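Local coordinates for taurocyamine kinase (Schistosoma mansoni, PDB 4WOD), which reversibly transfers the phosphate of ATP to taurocyamine, a guanidino compound, using magnesium as cofactor, in a chain that carries two phosphagen kinase repeats, at residues 484-489 / 636-641; 546-551 / 566-571. The protein carries 4 engineered substitutions. All coordinates share one frame; numbering follows the deposited sequence.

Contact 1: 484-489 / 636-641; sequences RVRVGR and GTSMRA
R486 and R640 face each other as the hydrogen-bonded pair at the middle of an antiparallel strand pairing, with R486 N giving to R640 O at 2.9 Å. The return bond, R640 N to R486 O, measures 3.0 Å. The side chain of R486 shows how a long residue can reach across to its partner strand. Its CG stands between the backbone N and the carbonyl carbon (chi1 66°) and passes R640 O at 3.9 Å. A bend at chi2 (87°) folds the chain across, NE and CZ both coming over R640 CB, so that one guanidinium face is centred on that carbon, with CZ 3.7 Å away. NH2 runs beside R640 CD, while NH1 arrives at S638 O and hydrogen-bonds to N634 OD1. Beyond this point S638 turns out of the strand, and its side chain and carbonyl both serve G488: the backbone N of G488 is shared between S638 OG, at 2.9 Å, and S638 O. At the other end one water accepts a hydrogen bond from R484 NH1 and donates one to R640 O, 2.7 Å from it, linking two arginines that belong to the predicted ATP site. D684 supplies the salt bridge for R640 NH2. The other sheet face is apolar: M639 bends at its last torsion, and its CE settles 3.6 Å from V487 CG1, while V485 CG2 meets A641 CB, also at 3.6 Å. These are neighbouring inner strands of the catalytic-domain sheet, flanked by 588-595 beside 480-489 and 682-687 beside 639-646. Helix 599-614 covers V485 and V487 on the apolar face, and helix 695-715 packs against M639 and A641.

Contact 2: 546-551 / 566-571; sequences FLFKND and VGRGIF
R568 NH2, at the tip of the side chain whose root meets F548, is gripped by two backbone carbonyls, those of G560 and R562. NH1 of the same R568 gives a 3.0 Å hydrogen bond to V566 O, strongly bent at 131°, so the guanidinium is tied to main-chain oxygens, which probably offset the nearby charge of R505. The contact proper is made by the carbon part of the arginine. F548 CZ touches R568 CG at 3.3 Å, and F548 CE2 lies 3.5 Å from R568 CB; ring and guanidinium planes stand 79° apart. With CG anti to the backbone N (chi1 -171°), the F548 ring reaches over to the start of the strand and has G569 O at its edge, in plane. I570 meets the loop farther back, at F546 and F548: its CD1 sits 3.5 Å from F546 O and 3.9 Å from F548 CB. W581, on strand 578-582, touches I570, meets the F548 ring obliquely and donates NE1 to L547 O. The loop between helices 535-543 and 553-558 is thereby laid against strand 569-573, which pairs with 525-529 on one side and 578-582 on the other.

How the contacts relate
After the first repeat and the helices that open the second, the chain lays down strand 480-489; 146 residues separate 484-489 from 636-641, where the chain returns to pair, closing contact 1. Everything in contact 2 falls within that excursion: after helix 535-543 the chain enters loop 546-551, makes the short helix 553-558, and returns at 566-571, a span of only 14 residues. One closure is thus long, the other local, and they do not cross. Both reach the same eight-stranded antiparallel sheet, contact 1 between two neighbouring inner strands and contact 2 at a strand next to its outer edge. Their centres are 19 Å apart and their nearest atoms about 8 Å, without touching.

Contact 1: 484-489 / 636-641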
ATOM      1  N   ARG A 484       7.452 -30.226  11.110  1.00 22.48           N
ATOM      2  CA  ARG A 484       7.973 -28.912  11.400  1.00 16.28           C
ATOM      3  C   ARG A 484       7.615 -28.583  12.851  1.00 16.13           C
ATOM      4  O   ARG A 484       6.507 -28.892  13.306  1.00 17.95           O
ATOM      5  CB  ARG A 484       7.368 -27.888  10.418  1.00 18.47           C
ATOM      6  CG  ARG A 484       7.877 -26.422  10.480  1.00 18.94           C
ATOM      7  CD  ARG A 484       6.966 -25.551   9.580  1.00 17.89           C
ATOM      8  NE  ARG A 484       7.353 -24.140   9.424  1.00 20.59           N
ATOM      9  CZ  ARG A 484       6.846 -23.130  10.136  1.00 25.88           C
ATOM     10  NH1 ARG A 484       5.961 -23.366  11.087  1.00 23.30           N
ATOM     11  NH2 ARG A 484       7.233 -21.875   9.908  1.00 26.27           N
ATOM     12  N   VAL A 485       8.560 -28.016  13.590  1.00 17.04           N
ATOM     13  CA  VAL A 485       8.229 -27.376  14.868  1.00 16.90           C
ATOM     14  C   VAL A 485       8.913 -26.025  14.888  1.00 14.41           C
ATOM     15  O   VAL A 485      10.068 -25.912  14.530  1.00 16.46           O
ATOM     16  CB  VAL A 485       8.662 -28.191  16.117  1.00 14.91           C
ATOM     17  CG1 VAL A 485       8.087 -27.539  17.399  1.00 14.82           C
ATOM     18  CG2 VAL A 485       8.204 -29.622  16.010  1.00 17.71           C
ATOM     19  N   ARG A 486       8.197 -24.989  15.305  1.00 17.62           N
ATOM     20  CA  ARG A 486       8.831 -23.695  15.452  1.00 16.02           C
ATOM     21  C   ARG A 486       8.487 -23.053  16.793  1.00 19.31           C
ATOM     22  O   ARG A 486       7.508 -23.448  17.450  1.00 18.26           O
ATOM     23  CB  ARG A 486       8.435 -22.757  14.308  1.00 17.45           C
ATOM     24  CG  ARG A 486       6.980 -22.358  14.248  1.00 18.63           C
ATOM     25  CD  ARG A 486       6.643 -21.120  15.117  1.00 20.96           C
ATOM     26  NE  ARG A 486       5.266 -20.665  14.899  1.00 19.61           N
ATOM     27  CZ  ARG A 486       4.472 -20.140  15.828  1.00 23.06           C
ATOM     28  NH1 ARG A 486       4.887 -20.002  17.079  1.00 23.09           N
ATOM     29  NH2 ARG A 486       3.246 -19.752  15.497  1.00 25.37           N
ATOM     30  N   VAL A 487       9.279 -22.052  17.168  1.00 14.76           N
ATOM     31  CA  VAL A 487       8.923 -21.179  18.294  1.00 16.43           C
ATOM     32  C   VAL A 487       9.171 -19.720  17.953  1.00 19.17           C
ATOM     33  O   VAL A 487      10.009 -19.409  17.099  1.00 19.24           O
ATOM     34  CB  VAL A 487       9.715 -21.514  19.584  1.00 14.52           C
ATOM     35  CG1 VAL A 487       9.324 -22.899  20.139  1.00 15.80           C
ATOM     36  CG2 VAL A 487      11.213 -21.399  19.337  1.00 21.86           C
ATOM     37  N   GLY A 488       8.440 -18.825  18.621  1.00 14.94           N
ATOM     38  CA  GLY A 488       8.782 -17.417  18.610  1.00 14.38           C
ATOM     39  C   GLY A 488       9.674 -17.062  19.791  1.00 16.41           C
ATOM     40  O   GLY A 488       9.572 -17.699  20.830  1.00 16.02           O
ATOM     41  N   ARG A 489      10.563 -16.074  19.623  1.00 14.19           N
ATOM     42  CA  ARG A 489      11.345 -15.529  20.748  1.00 12.48           C
ATOM     43  C   ARG A 489      11.537 -14.024  20.597  1.00 16.53           C
ATOM     44  O   ARG A 489      11.659 -13.499  19.487  1.00 14.56           O
ATOM     45  CB  ARG A 489      12.729 -16.204  20.881  1.00 14.32           C
ATOM     46  CG  ARG A 489      12.725 -17.675  21.335  1.00 13.20           C
ATOM     47  CD  ARG A 489      12.334 -17.839  22.840  1.00 13.86           C
ATOM     48  NE  ARG A 489      12.377 -19.231  23.318  1.00 14.97           N
ATOM     49  CZ  ARG A 489      11.381 -20.110  23.240  1.00 13.37           C
ATOM     50  NH1 ARG A 489      10.224 -19.779  22.687  1.00 13.73           N
ATOM     51  NH2 ARG A 489      11.546 -21.345  23.708  1.00 15.40           N
ATOM     52  N   GLY A 636       3.531 -18.215  26.180  1.00 17.17           N
ATOM     53  CA  GLY A 636       3.713 -19.494  26.850  1.00 17.37           C
ATOM     54  C   GLY A 636       4.906 -20.232  26.273  1.00 17.78           C
ATOM     55  O   GLY A 636       6.049 -19.860  26.514  1.00 17.49           O
ATOM     56  N   THR A 637       4.623 -21.273  25.499  1.00 17.75           N
ATOM     57  CA  THR A 637       5.657 -22.013  24.787  1.00 19.43           C
ATOM     58  C   THR A 637       6.053 -21.314  23.503  1.00 17.46           C
ATOM     59  O   THR A 637       7.164 -21.494  23.007  1.00 18.83           O
ATOM     60  CB  THR A 637       5.181 -23.417  24.407  1.00 18.62           C
ATOM     61  OG1 THR A 637       4.072 -23.297  23.506  1.00 18.86           O
ATOM     62  CG2 THR A 637       4.775 -24.203  25.638  1.00 19.76           C
ATOM     63  N   SER A 638       5.102 -20.565  22.949  1.00 14.40           N
ATOM     64  CA  SER A 638       5.221 -19.973  21.628  1.00 20.08           C
ATOM     65  C   SER A 638       5.517 -21.031  20.579  1.00 17.11           C
ATOM     66  O   SER A 638       6.197 -20.748  19.608  1.00 20.87           O
ATOM     67  CB  SER A 638       6.318 -18.910  21.600  1.00 19.27           C
ATOM     68  OG  SER A 638       6.205 -18.139  20.417  1.00 25.95           O
ATOM     69  N   MET A 639       5.028 -22.242  20.805  1.00 16.47           N
ATOM     70  CA  MET A 639       5.442 -23.412  20.035  1.00 15.93           C
ATOM     71  C   MET A 639       4.336 -23.929  19.166  1.00 16.60           C
ATOM     72  O   MET A 639       3.224 -24.174  19.633  1.00 22.51           O
ATOM     73  CB  MET A 639       5.910 -24.539  20.951  1.00 17.97           C
ATOM     74  CG  MET A 639       6.352 -25.789  20.192  1.00 21.86           C
ATOM     75  SD  MET A 639       7.162 -27.015  21.246  1.00 24.02           S
ATOM     76  CE  MET A 639       8.823 -26.299  21.331  1.00 19.34           C
ATOM     77  N   ARG A 640       4.660 -24.116  17.898  1.00 21.13           N
ATOM     78  CA  ARG A 640       3.751 -24.715  16.958  1.00 19.98           C
ATOM     79  C   ARG A 640       4.446 -25.875  16.261  1.00 16.96           C
ATOM     80  O   ARG A 640       5.399 -25.673  15.504  1.00 18.78           O
ATOM     81  CB  ARG A 640       3.257 -23.673  15.944  1.00 20.89           C
ATOM     82  CG  ARG A 640       2.243 -24.201  14.927  1.00 23.49           C
ATOM     83  CD  ARG A 640       1.910 -23.091  13.915  1.00 23.12           C
ATOM     84  NE  ARG A 640       0.924 -23.472  12.909  1.00 30.09           N
ATOM     85  CZ  ARG A 640       1.189 -24.189  11.818  1.00 33.57           C
ATOM     86  NH1 ARG A 640       2.416 -24.639  11.590  1.00 34.56           N
ATOM     87  NH2 ARG A 640       0.221 -24.465  10.952  1.00 33.30           N
ATOM     88  N   ALA A 641       3.993 -27.087  16.572  1.00 20.72           N
ATOM     89  CA  ALA A 641       4.439 -28.289  15.878  1.00 20.50           C
ATOM     90  C   ALA A 641       3.386 -28.695  14.864  1.00 21.67           C
ATOM     91  O   ALA A 641       2.187 -28.666  15.148  1.00 24.11           O
ATOM     92  CB  ALA A 641       4.687 -29.415  16.845  1.00 21.39           C
TER
HETATM   93  O   HOH W   1       4.992 -25.778  12.850  1.00 21.94           O
HETATM   94  O   HOH W   2       9.243 -22.788  23.775  1.00 20.26           O

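Contact 2: 546-551 / 566-571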
ATOM      1  N   PHE A 546      11.027 -19.696   0.680  1.00 30.62           N
ATOM      2  CA  PHE A 546      11.494 -19.077   1.912  1.00 28.51           C
ATOM      3  C   PHE A 546      11.348 -17.580   1.704  1.00 28.72           C
ATOM      4  O   PHE A 546      12.293 -16.901   1.323  1.00 28.25           O
ATOM      5  CB  PHE A 546      12.941 -19.450   2.236  1.00 27.40           C
ATOM      6  CG  PHE A 546      13.156 -20.914   2.491  1.00 27.70           C
ATOM      7  CD1 PHE A 546      12.086 -21.755   2.755  1.00 25.36           C
ATOM      8  CD2 PHE A 546      14.441 -21.451   2.466  1.00 25.94           C
ATOM      9  CE1 PHE A 546      12.287 -23.107   2.982  1.00 28.92           C
ATOM     10  CE2 PHE A 546      14.651 -22.797   2.700  1.00 25.04           C
ATOM     11  CZ  PHE A 546      13.575 -23.628   2.958  1.00 26.41           C
ATOM     12  N   LEU A 547      10.135 -17.083   1.919  1.00 26.34           N
ATOM     13  CA  LEU A 547       9.815 -15.708   1.577  1.00 27.13           C
ATOM     14  C   LEU A 547       9.864 -14.804   2.790  1.00 25.76           C
ATOM     15  O   LEU A 547       9.602 -15.217   3.904  1.00 27.63           O
ATOM     16  CB  LEU A 547       8.425 -15.621   0.935  1.00 31.09           C
ATOM     17  CG  LEU A 547       8.174 -16.546  -0.258  1.00 33.75           C
ATOM     18  CD1 LEU A 547       6.688 -16.576  -0.591  1.00 36.07           C
ATOM     19  CD2 LEU A 547       9.006 -16.104  -1.451  1.00 30.18           C
ATOM     20  N   PHE A 548      10.181 -13.545   2.554  1.00 26.17           N
ATOM     21  CA  PHE A 548      10.118 -12.561   3.607  1.00 25.90           C
ATOM     22  C   PHE A 548       9.822 -11.257   2.877  1.00 24.78           C
ATOM     23  O   PHE A 548      10.727 -10.515   2.492  1.00 25.34           O
ATOM     24  CB  PHE A 548      11.430 -12.559   4.414  1.00 28.95           C
ATOM     25  CG  PHE A 548      11.392 -11.728   5.678  1.00 27.50           C
ATOM     26  CD1 PHE A 548      10.294 -10.950   5.994  1.00 24.49           C
ATOM     27  CD2 PHE A 548      12.452 -11.777   6.577  1.00 26.79           C
ATOM     28  CE1 PHE A 548      10.272 -10.200   7.144  1.00 27.99           C
ATOM     29  CE2 PHE A 548      12.427 -11.034   7.741  1.00 22.65           C
ATOM     30  CZ  PHE A 548      11.331 -10.244   8.016  1.00 21.55           C
ATOM     31  N   LYS A 549       8.535 -11.035   2.635  1.00 26.14           N
ATOM     32  CA  LYS A 549       8.068  -9.877   1.891  1.00 29.30           C
ATOM     33  C   LYS A 549       7.294  -8.924   2.798  1.00 27.87           C
ATOM     34  O   LYS A 549       6.770  -9.324   3.833  1.00 31.95           O
ATOM     35  CB  LYS A 549       7.184 -10.315   0.720  1.00 31.53           C
ATOM     36  CG  LYS A 549       7.647 -11.591   0.040  1.00 34.57           C
ATOM     37  CD  LYS A 549       6.668 -12.034  -1.040  1.00 45.65           C
ATOM     38  CE  LYS A 549       6.494 -10.970  -2.109  1.00 47.81           C
ATOM     39  NZ  LYS A 549       6.410 -11.582  -3.466  1.00 58.20           N
ATOM     40  N   ASN A 550       7.208  -7.665   2.395  1.00 31.25           N
ATOM     41  CA  ASN A 550       6.398  -6.703   3.125  1.00 28.29           C
ATOM     42  C   ASN A 550       5.012  -6.623   2.514  1.00 28.95           C
ATOM     43  O   ASN A 550       4.614  -5.579   2.018  1.00 31.90           O
ATOM     44  CB  ASN A 550       7.073  -5.323   3.133  1.00 31.70           C
ATOM     45  CG  ASN A 550       7.389  -4.806   1.734  1.00 31.91           C
ATOM     46  OD1 ASN A 550       7.261  -5.527   0.743  1.00 28.79           O
ATOM     47  ND2 ASN A 550       7.804  -3.548   1.653  1.00 30.20           N
ATOM     48  N   ASP A 551       4.277  -7.730   2.547  1.00 27.25           N
ATOM     49  CA  ASP A 551       2.995  -7.798   1.848  1.00 32.62           C
ATOM     50  C   ASP A 551       1.781  -8.194   2.700  1.00 33.87           C
ATOM     51  O   ASP A 551       0.700  -8.378   2.151  1.00 36.18           O
ATOM     52  CB  ASP A 551       3.100  -8.782   0.686  1.00 36.50           C
ATOM     53  CG  ASP A 551       3.294 -10.208   1.159  1.00 43.59           C
ATOM     54  OD1 ASP A 551       3.717 -10.395   2.324  1.00 37.30           O
ATOM     55  OD2 ASP A 551       3.027 -11.141   0.369  1.00 51.58           O
ATOM     56  N   VAL A 566      15.644  -3.009   6.555  1.00 21.09           N
ATOM     57  CA  VAL A 566      16.793  -2.971   7.454  1.00 21.93           C
ATOM     58  C   VAL A 566      16.625  -3.909   8.649  1.00 18.26           C
ATOM     59  O   VAL A 566      15.564  -3.961   9.269  1.00 20.45           O
ATOM     60  CB  VAL A 566      17.043  -1.524   7.945  1.00 21.53           C
ATOM     61  CG1 VAL A 566      18.218  -1.469   8.898  1.00 20.77           C
ATOM     62  CG2 VAL A 566      17.307  -0.625   6.758  1.00 22.33           C
ATOM     63  N   GLY A 567      17.684  -4.647   8.962  1.00 19.37           N
ATOM     64  CA  GLY A 567      17.701  -5.561  10.090  1.00 20.19           C
ATOM     65  C   GLY A 567      16.907  -6.850   9.931  1.00 22.06           C
ATOM     66  O   GLY A 567      16.789  -7.618  10.897  1.00 20.01           O
ATOM     67  N   ARG A 568      16.355  -7.089   8.736  1.00 20.21           N
ATOM     68  CA  ARG A 568      15.631  -8.324   8.446  1.00 19.75           C
ATOM     69  C   ARG A 568      16.499  -9.324   7.682  1.00 19.70           C
ATOM     70  O   ARG A 568      17.361  -8.929   6.902  1.00 18.80           O
ATOM     71  CB  ARG A 568      14.370  -8.067   7.613  1.00 21.36           C
ATOM     72  CG  ARG A 568      13.172  -7.480   8.364  1.00 22.71           C
ATOM     73  CD  ARG A 568      13.363  -6.004   8.638  1.00 20.82           C
ATOM     74  NE  ARG A 568      12.094  -5.343   8.937  1.00 17.91           N
ATOM     75  CZ  ARG A 568      11.876  -4.041   8.789  1.00 21.67           C
ATOM     76  NH1 ARG A 568      12.844  -3.249   8.318  1.00 17.07           N
ATOM     77  NH2 ARG A 568      10.686  -3.539   9.089  1.00 18.14           N
ATOM     78  N   GLY A 569      16.243 -10.616   7.878  1.00 21.20           N
ATOM     79  CA  GLY A 569      16.992 -11.624   7.146  1.00 20.49           C
ATOM     80  C   GLY A 569      16.529 -13.035   7.439  1.00 23.25           C
ATOM     81  O   GLY A 569      15.695 -13.262   8.311  1.00 17.65           O
ATOM     82  N   ILE A 570      17.075 -13.980   6.680  1.00 20.11           N
ATOM     83  CA  ILE A 570      16.777 -15.385   6.837  1.00 15.23           C
ATOM     84  C   ILE A 570      18.084 -16.145   7.015  1.00 19.16           C
ATOM     85  O   ILE A 570      19.027 -15.944   6.252  1.00 18.57           O
ATOM     86  CB  ILE A 570      16.006 -15.952   5.616  1.00 20.49           C
ATOM     87  CG1 ILE A 570      14.690 -15.187   5.407  1.00 18.76           C
ATOM     88  CG2 ILE A 570      15.734 -17.461   5.797  1.00 16.65           C
ATOM     89  CD1 ILE A 570      13.960 -15.578   4.138  1.00 25.89           C
ATOM     90  N   PHE A 571      18.117 -17.017   8.023  1.00 16.50           N
ATOM     91  CA  PHE A 571      19.231 -17.937   8.268  1.00 18.82           C
ATOM     92  C   PHE A 571      18.750 -19.368   8.026  1.00 16.47           C
ATOM     93  O   PHE A 571      17.626 -19.711   8.368  1.00 15.70           O
ATOM     94  CB  PHE A 571      19.748 -17.790   9.709  1.00 18.68           C
ATOM     95  CG  PHE A 571      20.762 -18.840  10.122  1.00 18.33           C
ATOM     96  CD1 PHE A 571      22.111 -18.635   9.906  1.00 16.19           C
ATOM     97  CD2 PHE A 571      20.358 -20.012  10.760  1.00 17.25           C
ATOM     98  CE1 PHE A 571      23.052 -19.592  10.283  1.00 17.06           C
ATOM     99  CE2 PHE A 571      21.293 -20.981  11.155  1.00 14.96           C
ATOM    100  CZ  PHE A 571      22.639 -20.765  10.913  1.00 18.04           C
TER